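Long-range contacts in endo-beta-mannanase (Opitutaceae bacterium TAV5, PDB 7BOB), which probably removes mannose units from the ends of beta-1,4-linked mannan chains, as a homotrimeric exo-beta-1,4-mannosidase of glycoside hydrolase family 5: residues H473-A481 and L516-E524; R496-T505 and M532-L540. All coordinates share one frame; numbering follows the deposited sequence.

Contact 1 of 2, residues H473-A481 and L516-E524; sequences HAPDPVNWA and LRGMRVRIE
Both carboxylate oxygens of Asp476 are gripped twice, once from each side of the carboxylate plane. Arg517 meets the syn side side-on, tilted to one side of the plane: NE is 2.8 Å from Asp476 OD1 and NH2 is 3.1 Å from Asp476 OD2. Both bonds are nearly straight and lie in the guanidinium plane, which is turned 26° from that of the carboxylate. On the other side Val478 N donates to OD1, closing an Asx turn, and Asn479 ND2 donates to OD2. Four donors thus fix the rotation of the carboxylate. Asp476 CG stands anti to the backbone N (chi1 174°), which carries the group out to Arg517. Val478 CG2 lies over one face of the guanidinium, 3.3 Å from Arg517 NE. Apolar contacts continue on both segments. Leu516 CD2 packs on Asp476 CB, and Leu516 CB meets Ala474 CB at 3.9 Å. Farther along, Trp480 CH2 touches Ile523 CG2 at 3.9 Å. Asn479 OD1 also accepts from Asn333 N of the second subunit, so this buried contact borders a subunit interface. The 473-481 loop leads from strand 469-473 into helix 482-488, and Trp480 packs between that helix and strands 490-496 and 520-525.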
loop_
_atom_site.group_PDB
_atom_site.type_symbol
_atom_site.label_atom_id
_atom_site.label_comp_id
_atom_site.label_asym_id
_atom_site.label_seq_id
_atom_site.Cartn_x
_atom_site.Cartn_y
_atom_site.Cartn_z
ATOM N N HIS A 473 0.466 -29.232 5.519
ATOM C CA HIS A 473 -0.683 -28.354 5.347
ATOM C C HIS A 473 -0.491 -27.525 4.082
ATOM O O HIS A 473 0.466 -26.743 3.984
ATOM C CB HIS A 473 -0.888 -27.469 6.572
ATOM C CG HIS A 473 -1.555 -28.183 7.707
ATOM N ND1 HIS A 473 -1.601 -27.675 8.987
ATOM C CD2 HIS A 473 -2.193 -29.378 7.753
ATOM C CE1 HIS A 473 -2.251 -28.522 9.769
ATOM N NE2 HIS A 473 -2.615 -29.567 9.046
ATOM N N ALA A 474 -1.381 -27.736 3.106
ATOM C CA ALA A 474 -1.528 -26.972 1.872
ATOM C C ALA A 474 -0.285 -27.056 0.997
ATOM O O ALA A 474 0.441 -26.064 0.871
ATOM C CB ALA A 474 -1.847 -25.509 2.188
ATOM N N PRO A 475 0.009 -28.204 0.386
ATOM C CA PRO A 475 1.124 -28.249 -0.566
ATOM C C PRO A 475 0.918 -27.231 -1.675
ATOM O O PRO A 475 -0.205 -26.848 -2.002
ATOM C CB PRO A 475 1.092 -29.684 -1.104
ATOM C CG PRO A 475 -0.122 -30.336 -0.482
ATOM C CD PRO A 475 -0.503 -29.545 0.712
ATOM N N ASP A 476 2.026 -26.770 -2.232
ATOM C CA ASP A 476 2.022 -25.552 -3.029
ATOM C C ASP A 476 1.796 -25.877 -4.499
ATOM O O ASP A 476 2.641 -26.542 -5.114
ATOM C CB ASP A 476 3.336 -24.803 -2.839
ATOM C CG ASP A 476 3.471 -23.587 -3.740
ATOM O OD1 ASP A 476 2.448 -23.106 -4.285
ATOM O OD2 ASP A 476 4.621 -23.100 -3.872
ATOM N N PRO A 477 0.705 -25.409 -5.107
ATOM C CA PRO A 477 0.471 -25.729 -6.527
ATOM C C PRO A 477 1.553 -25.187 -7.442
ATOM O O PRO A 477 1.836 -25.795 -8.485
ATOM C CB PRO A 477 -0.890 -25.082 -6.818
ATOM C CG PRO A 477 -1.491 -24.787 -5.462
ATOM C CD PRO A 477 -0.340 -24.543 -4.540
ATOM N N VAL A 478 2.183 -24.066 -7.077
ATOM C CA VAL A 478 3.255 -23.520 -7.905
ATOM C C VAL A 478 4.417 -24.501 -7.999
ATOM O O VAL A 478 5.143 -24.522 -8.999
ATOM C CB VAL A 478 3.683 -22.133 -7.372
ATOM C CG1 VAL A 478 5.024 -21.684 -7.968
ATOM C CG2 VAL A 478 2.603 -21.105 -7.721
ATOM N N ASN A 479 4.583 -25.374 -7.008
ATOM C CA ASN A 479 5.638 -26.374 -7.074
ATOM C C ASN A 479 5.088 -27.788 -7.170
ATOM O O ASN A 479 5.775 -28.748 -6.799
ATOM C CB ASN A 479 6.566 -26.236 -5.875
ATOM C CG ASN A 479 7.465 -25.015 -5.994
ATOM O OD1 ASN A 479 8.374 -24.995 -6.821
ATOM N ND2 ASN A 479 7.173 -23.973 -5.214
ATOM N N TRP A 480 3.868 -27.938 -7.671
ATOM C CA TRP A 480 3.218 -29.247 -7.735
ATOM C C TRP A 480 3.417 -29.788 -9.145
ATOM O O TRP A 480 2.630 -29.513 -10.055
ATOM C CB TRP A 480 1.748 -29.133 -7.354
ATOM C CG TRP A 480 1.101 -30.438 -7.034
ATOM C CD1 TRP A 480 1.313 -31.635 -7.659
ATOM C CD2 TRP A 480 0.104 -30.680 -6.028
ATOM N NE1 TRP A 480 0.522 -32.612 -7.092
ATOM C CE2 TRP A 480 -0.230 -32.050 -6.091
ATOM C CE3 TRP A 480 -0.526 -29.873 -5.074
ATOM C CZ2 TRP A 480 -1.161 -32.633 -5.230
ATOM C CZ3 TRP A 480 -1.468 -30.444 -4.237
ATOM C CH2 TRP A 480 -1.771 -31.819 -4.316
ATOM N N ALA A 481 4.497 -30.542 -9.331
ATOM C CA ALA A 481 4.706 -31.281 -10.570
ATOM C C ALA A 481 4.967 -32.749 -10.238
ATOM O O ALA A 481 4.383 -33.270 -9.282
ATOM C CB ALA A 481 5.848 -30.671 -11.381
ATOM N N LEU A 516 -4.069 -22.054 -0.246
ATOM C CA LEU A 516 -2.745 -21.491 -0.462
ATOM C C LEU A 516 -2.706 -20.753 -1.792
ATOM O O LEU A 516 -3.147 -21.276 -2.820
ATOM C CB LEU A 516 -1.673 -22.581 -0.415
ATOM C CG LEU A 516 -0.256 -22.091 -0.085
ATOM C CD1 LEU A 516 -0.132 -21.677 1.391
ATOM C CD2 LEU A 516 0.780 -23.163 -0.423
ATOM N N ARG A 517 -2.193 -19.522 -1.747
ATOM C CA ARG A 517 -2.172 -18.600 -2.870
ATOM C C ARG A 517 -3.576 -18.306 -3.382
ATOM O O ARG A 517 -3.735 -17.879 -4.518
ATOM C CB ARG A 517 -1.294 -19.117 -4.016
ATOM C CG ARG A 517 0.133 -19.457 -3.619
ATOM C CD ARG A 517 0.915 -19.829 -4.862
ATOM N NE ARG A 517 2.261 -20.318 -4.568
ATOM C CZ ARG A 517 3.349 -19.541 -4.562
ATOM N NH1 ARG A 517 3.235 -18.236 -4.813
ATOM N NH2 ARG A 517 4.553 -20.063 -4.303
ATOM N N GLY A 518 -4.604 -18.532 -2.560
ATOM C CA GLY A 518 -5.951 -18.227 -2.986
ATOM C C GLY A 518 -6.536 -19.192 -3.988
ATOM O O GLY A 518 -7.611 -18.915 -4.535
ATOM N N MET A 519 -5.866 -20.316 -4.254
ATOM C CA MET A 519 -6.325 -21.264 -5.260
ATOM C C MET A 519 -6.586 -22.624 -4.622
ATOM O O MET A 519 -5.908 -23.039 -3.666
ATOM C CB MET A 519 -5.310 -21.414 -6.388
ATOM C CG MET A 519 -5.180 -20.148 -7.212
ATOM S SD MET A 519 -4.174 -20.375 -8.682
ATOM C CE MET A 519 -2.522 -20.507 -7.957
ATOM N N ARG A 520 -7.579 -23.307 -5.171
ATOM C CA ARG A 520 -7.965 -24.634 -4.751
ATOM C C ARG A 520 -7.879 -25.575 -5.945
ATOM O O ARG A 520 -8.102 -25.169 -7.090
ATOM C CB ARG A 520 -9.366 -24.602 -4.164
ATOM C CG ARG A 520 -9.714 -25.811 -3.372
ATOM C CD ARG A 520 -10.913 -25.543 -2.527
ATOM N NE ARG A 520 -11.452 -26.792 -2.017
ATOM C CZ ARG A 520 -12.688 -26.933 -1.570
ATOM N NH1 ARG A 520 -13.522 -25.894 -1.588
ATOM N NH2 ARG A 520 -13.085 -28.111 -1.113
ATOM N N VAL A 521 -7.540 -26.837 -5.679
ATOM C CA VAL A 521 -7.277 -27.791 -6.748
ATOM C C VAL A 521 -8.166 -29.004 -6.565
ATOM O O VAL A 521 -8.541 -29.367 -5.446
ATOM C CB VAL A 521 -5.803 -28.244 -6.815
ATOM C CG1 VAL A 521 -4.931 -27.124 -7.366
ATOM C CG2 VAL A 521 -5.337 -28.734 -5.450
ATOM N N ARG A 522 -8.496 -29.627 -7.690
ATOM C CA ARG A 522 -9.128 -30.937 -7.726
ATOM C C ARG A 522 -8.050 -31.978 -8.020
ATOM O O ARG A 522 -7.345 -31.887 -9.033
ATOM C CB ARG A 522 -10.223 -30.970 -8.788
ATOM C CG ARG A 522 -11.117 -32.171 -8.679
ATOM C CD ARG A 522 -11.466 -32.745 -10.041
ATOM N NE ARG A 522 -12.534 -32.004 -10.697
ATOM C CZ ARG A 522 -13.549 -32.580 -11.343
ATOM N NH1 ARG A 522 -13.631 -33.903 -11.414
ATOM N NH2 ARG A 522 -14.486 -31.835 -11.917
ATOM N N ILE A 523 -7.910 -32.957 -7.143
ATOM C CA ILE A 523 -6.837 -33.923 -7.298
ATOM C C ILE A 523 -7.394 -35.256 -7.782
ATOM O O ILE A 523 -8.583 -35.552 -7.661
ATOM C CB ILE A 523 -6.032 -34.098 -6.000
ATOM C CG1 ILE A 523 -6.956 -34.480 -4.842
ATOM C CG2 ILE A 523 -5.248 -32.784 -5.698
ATOM C CD1 ILE A 523 -7.088 -35.972 -4.605
ATOM N N GLU A 524 -6.500 -36.062 -8.348
ATOM C CA GLU A 524 -6.757 -37.460 -8.663
ATOM C C GLU A 524 -5.765 -38.317 -7.887
ATOM O O GLU A 524 -4.546 -38.108 -8.020
ATOM C CB GLU A 524 -6.626 -37.716 -10.163
ATOM C CG GLU A 524 -7.184 -39.043 -10.623
ATOM C CD GLU A 524 -8.696 -39.067 -10.579
ATOM O OE1 GLU A 524 -9.331 -38.057 -10.996
ATOM O OE2 GLU A 524 -9.239 -40.097 -10.116
#

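Contact 2 of 2, residues R496-T505 and M532-L540; sequences RAATPAITAT and MTDNEGSPL
Two waters link Pro500 and Ile502 to Asp534 and Asn535, at the beta turn of a hairpin. The hairpin joins strands 529-533 and 539-546, and its type I turn runs from Asp534 to Gly537. Strand 501-505, half of a separate two-stranded antiparallel sheet, passes beside the turn. One water lies between Pro500 O and Asp534 OD2. The other accepts from Ile502 N and also sits close to Asn535 OD1. Direct polar links are few. Asn535 N makes a weak, bent bond to Ile502 O. The Thr503 hydroxyl makes another link: OG1 donates to Thr533 O at 2.9 Å, approaching from above the carbonyl plane. Its OG1 points away from its own backbone N (chi1 -169°), and this turns the hydroxyl to the hairpin. Thr503 CB rests 3.7 Å from Leu540 CD2, while Thr503 CG2 touches both Leu540 CD2 and Met532 CE. A valine in its place would probably leave Thr533 O without this donor and weaken the tie between strand and hairpin. Farther along, Met532 bends at chi3 (47°), with its SD 3.7 Å from Thr505 CG2. Ala501 CB adds a contact with Leu540 CD2. Across the turn, Asp534 OD1 accepts from Ser538 N at 2.7 Å, nearly along the C-O axis. Arg496 is held on its own segment by NE, which donates to Ala497 O. Its side chain reaches toward the exposed turn, and the Arg496 guanidinium and Glu536 carboxylate planes stand 81° apart. There Glu536 OE1 lies in the guanidinium plane at its edge, forming a long salt bridge 3.8 Å from Arg496 NH2.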
loop_
_atom_site.group_PDB
_atom_site.type_symbol
_atom_site.label_atom_id
_atom_site.label_comp_id
_atom_site.label_asym_id
_atom_site.label_seq_id
_atom_site.Cartn_x
_atom_site.Cartn_y
_atom_site.Cartn_z
ATOM N N ARG A 496 -10.308 -25.610 -9.116
ATOM C CA ARG A 496 -11.731 -25.463 -8.834
ATOM C C ARG A 496 -11.912 -24.186 -8.029
ATOM O O ARG A 496 -10.941 -23.594 -7.558
ATOM C CB ARG A 496 -12.270 -26.672 -8.070
ATOM C CG ARG A 496 -11.383 -27.048 -6.887
ATOM C CD ARG A 496 -12.201 -27.730 -5.806
ATOM N NE ARG A 496 -13.258 -26.831 -5.358
ATOM C CZ ARG A 496 -14.367 -27.229 -4.748
ATOM N NH1 ARG A 496 -14.562 -28.524 -4.498
ATOM N NH2 ARG A 496 -15.270 -26.319 -4.382
ATOM N N ALA A 497 -13.165 -23.782 -7.836
ATOM C CA ALA A 497 -13.435 -22.523 -7.143
ATOM C C ALA A 497 -12.946 -22.574 -5.695
ATOM O O ALA A 497 -13.106 -23.582 -4.995
ATOM C CB ALA A 497 -14.935 -22.211 -7.178
ATOM N N ALA A 498 -12.389 -21.457 -5.235
ATOM C CA ALA A 498 -11.797 -21.370 -3.905
ATOM C C ALA A 498 -12.850 -21.089 -2.843
ATOM O O ALA A 498 -12.650 -20.240 -1.973
ATOM C CB ALA A 498 -10.721 -20.286 -3.874
ATOM N N THR A 499 -13.963 -21.815 -2.901
ATOM C CA THR A 499 -15.033 -21.682 -1.929
ATOM C C THR A 499 -14.736 -22.539 -0.705
ATOM O O THR A 499 -13.961 -23.495 -0.784
ATOM C CB THR A 499 -16.358 -22.100 -2.563
ATOM O OG1 THR A 499 -16.246 -23.446 -3.053
ATOM C CG2 THR A 499 -16.714 -21.155 -3.686
ATOM N N PRO A 500 -15.352 -22.227 0.439
ATOM C CA PRO A 500 -14.978 -22.911 1.689
ATOM C C PRO A 500 -15.166 -24.419 1.622
ATOM O O PRO A 500 -16.072 -24.934 0.962
ATOM C CB PRO A 500 -15.912 -22.283 2.727
ATOM C CG PRO A 500 -16.154 -20.923 2.219
ATOM C CD PRO A 500 -16.226 -21.067 0.697
ATOM N N ALA A 501 -14.280 -25.132 2.303
ATOM C CA ALA A 501 -14.389 -26.572 2.442
ATOM C C ALA A 501 -14.856 -26.858 3.859
ATOM O O ALA A 501 -14.241 -26.386 4.824
ATOM C CB ALA A 501 -13.066 -27.266 2.137
ATOM N N ILE A 502 -15.955 -27.599 3.978
ATOM C CA ILE A 502 -16.545 -27.968 5.258
ATOM C C ILE A 502 -16.338 -29.463 5.446
ATOM O O ILE A 502 -16.474 -30.236 4.494
ATOM C CB ILE A 502 -18.040 -27.598 5.307
ATOM C CG1 ILE A 502 -18.209 -26.113 5.003
ATOM C CG2 ILE A 502 -18.659 -27.986 6.653
ATOM C CD1 ILE A 502 -19.547 -25.579 5.393
ATOM N N THR A 503 -15.995 -29.870 6.663
ATOM C CA THR A 503 -15.544 -31.235 6.887
ATOM C C THR A 503 -15.761 -31.600 8.356
ATOM O O THR A 503 -16.315 -30.822 9.138
ATOM C CB THR A 503 -14.073 -31.386 6.474
ATOM O OG1 THR A 503 -13.721 -32.776 6.446
ATOM C CG2 THR A 503 -13.159 -30.644 7.468
ATOM N N ALA A 504 -15.307 -32.798 8.728
ATOM C CA ALA A 504 -15.418 -33.259 10.110
ATOM C C ALA A 504 -14.388 -34.347 10.362
ATOM O O ALA A 504 -14.312 -35.310 9.591
ATOM C CB ALA A 504 -16.824 -33.802 10.408
ATOM N N THR A 505 -13.599 -34.196 11.430
ATOM C CA THR A 505 -12.865 -35.329 11.970
ATOM C C THR A 505 -13.781 -36.051 12.958
ATOM O O THR A 505 -14.950 -35.693 13.136
ATOM C CB THR A 505 -11.552 -34.907 12.644
ATOM O OG1 THR A 505 -11.828 -34.091 13.789
ATOM C CG2 THR A 505 -10.629 -34.154 11.683
ATOM N N MET A 532 -10.098 -37.920 4.325
ATOM C CA MET A 532 -11.269 -37.111 4.630
ATOM C C MET A 532 -11.735 -36.431 3.354
ATOM O O MET A 532 -10.942 -36.162 2.448
ATOM C CB MET A 532 -10.985 -36.041 5.695
ATOM C CG MET A 532 -10.778 -36.566 7.096
ATOM S SD MET A 532 -10.052 -35.325 8.197
ATOM C CE MET A 532 -11.089 -33.902 7.795
ATOM N N THR A 533 -13.025 -36.136 3.301
ATOM C CA THR A 533 -13.619 -35.413 2.194
ATOM C C THR A 533 -14.256 -34.160 2.758
ATOM O O THR A 533 -14.534 -34.080 3.956
ATOM C CB THR A 533 -14.688 -36.260 1.462
ATOM O OG1 THR A 533 -15.578 -36.847 2.427
ATOM C CG2 THR A 533 -14.032 -37.378 0.665
ATOM N N ASP A 534 -14.488 -33.175 1.901
ATOM C CA ASP A 534 -15.354 -32.098 2.344
ATOM C C ASP A 534 -16.800 -32.604 2.324
ATOM O O ASP A 534 -17.072 -33.764 1.986
ATOM C CB ASP A 534 -15.144 -30.839 1.498
ATOM C CG ASP A 534 -15.483 -31.052 0.044
ATOM O OD1 ASP A 534 -15.669 -32.225 -0.343
ATOM O OD2 ASP A 534 -15.564 -30.052 -0.710
ATOM N N ASN A 535 -17.742 -31.746 2.724
ATOM C CA ASN A 535 -19.109 -32.212 2.895
ATOM C C ASN A 535 -19.819 -32.419 1.560
ATOM O O ASN A 535 -20.868 -33.069 1.529
ATOM C CB ASN A 535 -19.891 -31.259 3.826
ATOM C CG ASN A 535 -20.291 -29.930 3.155
ATOM O OD1 ASN A 535 -19.766 -29.547 2.103
ATOM N ND2 ASN A 535 -21.223 -29.212 3.789
ATOM N N GLU A 536 -19.248 -31.910 0.462
ATOM C CA GLU A 536 -19.700 -32.199 -0.891
ATOM C C GLU A 536 -18.808 -33.226 -1.601
ATOM O O GLU A 536 -18.579 -33.112 -2.813
ATOM C CB GLU A 536 -19.805 -30.908 -1.704
ATOM C CG GLU A 536 -18.496 -30.179 -1.958
ATOM C CD GLU A 536 -18.624 -29.113 -3.037
ATOM O OE1 GLU A 536 -18.328 -27.923 -2.762
ATOM O OE2 GLU A 536 -19.028 -29.468 -4.169
ATOM N N GLY A 537 -18.266 -34.204 -0.850
ATOM C CA GLY A 537 -17.764 -35.463 -1.387
ATOM C C GLY A 537 -16.323 -35.496 -1.879
ATOM O O GLY A 537 -15.777 -36.592 -2.050
ATOM N N SER A 538 -15.652 -34.282 -2.131
ATOM C CA SER A 538 -14.349 -34.271 -2.795
ATOM C C SER A 538 -13.184 -34.409 -1.798
ATOM O O SER A 538 -13.318 -34.077 -0.611
ATOM C CB SER A 538 -14.192 -32.987 -3.610
ATOM O OG SER A 538 -14.036 -31.858 -2.771
ATOM N N PRO A 539 -12.037 -34.915 -2.260
ATOM C CA PRO A 539 -10.914 -35.165 -1.348
ATOM C C PRO A 539 -10.395 -33.878 -0.725
ATOM O O PRO A 539 -10.203 -32.871 -1.409
ATOM C CB PRO A 539 -9.863 -35.816 -2.255
ATOM C CG PRO A 539 -10.644 -36.290 -3.468
ATOM C CD PRO A 539 -11.706 -35.289 -3.645
ATOM N N LEU A 540 -10.163 -33.926 0.596
ATOM C CA LEU A 540 -9.636 -32.809 1.372
ATOM C C LEU A 540 -8.388 -33.161 2.181
ATOM O O LEU A 540 -7.484 -32.328 2.279
ATOM C CB LEU A 540 -10.731 -32.255 2.296
ATOM C CG LEU A 540 -10.287 -31.037 3.104
ATOM C CD1 LEU A 540 -9.807 -29.922 2.169
ATOM C CD2 LEU A 540 -11.394 -30.545 4.030
HETATM O O HOH W 1 -16.062 -27.436 -0.719
HETATM O O HOH W 2 -17.524 -28.584 1.391
#

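Overall arrangement
Both contacts lie in the C-terminal part of the chain, beyond the family 5 barrel, with centres about 14 Å apart. From the N terminus the order is 473-481, 496-505, 516-524, 532-540. The segments alternate, so the two loops cross and neither nests in the other. Contact 1 closes a loop of 34 residues that spans helix 482-488 and strands 490-496, 501-505 and 508-512. Contact 2 closes one of 26 residues that spans strands 508-512 and 520-525 and the start of 529-533. Arg520 joins them: its backbone O meets Arg496 N, and its side chain forms a salt bridge with Asp534. Together they tie the two small antiparallel sheets to the mixed sheet, and both touch the second subunit.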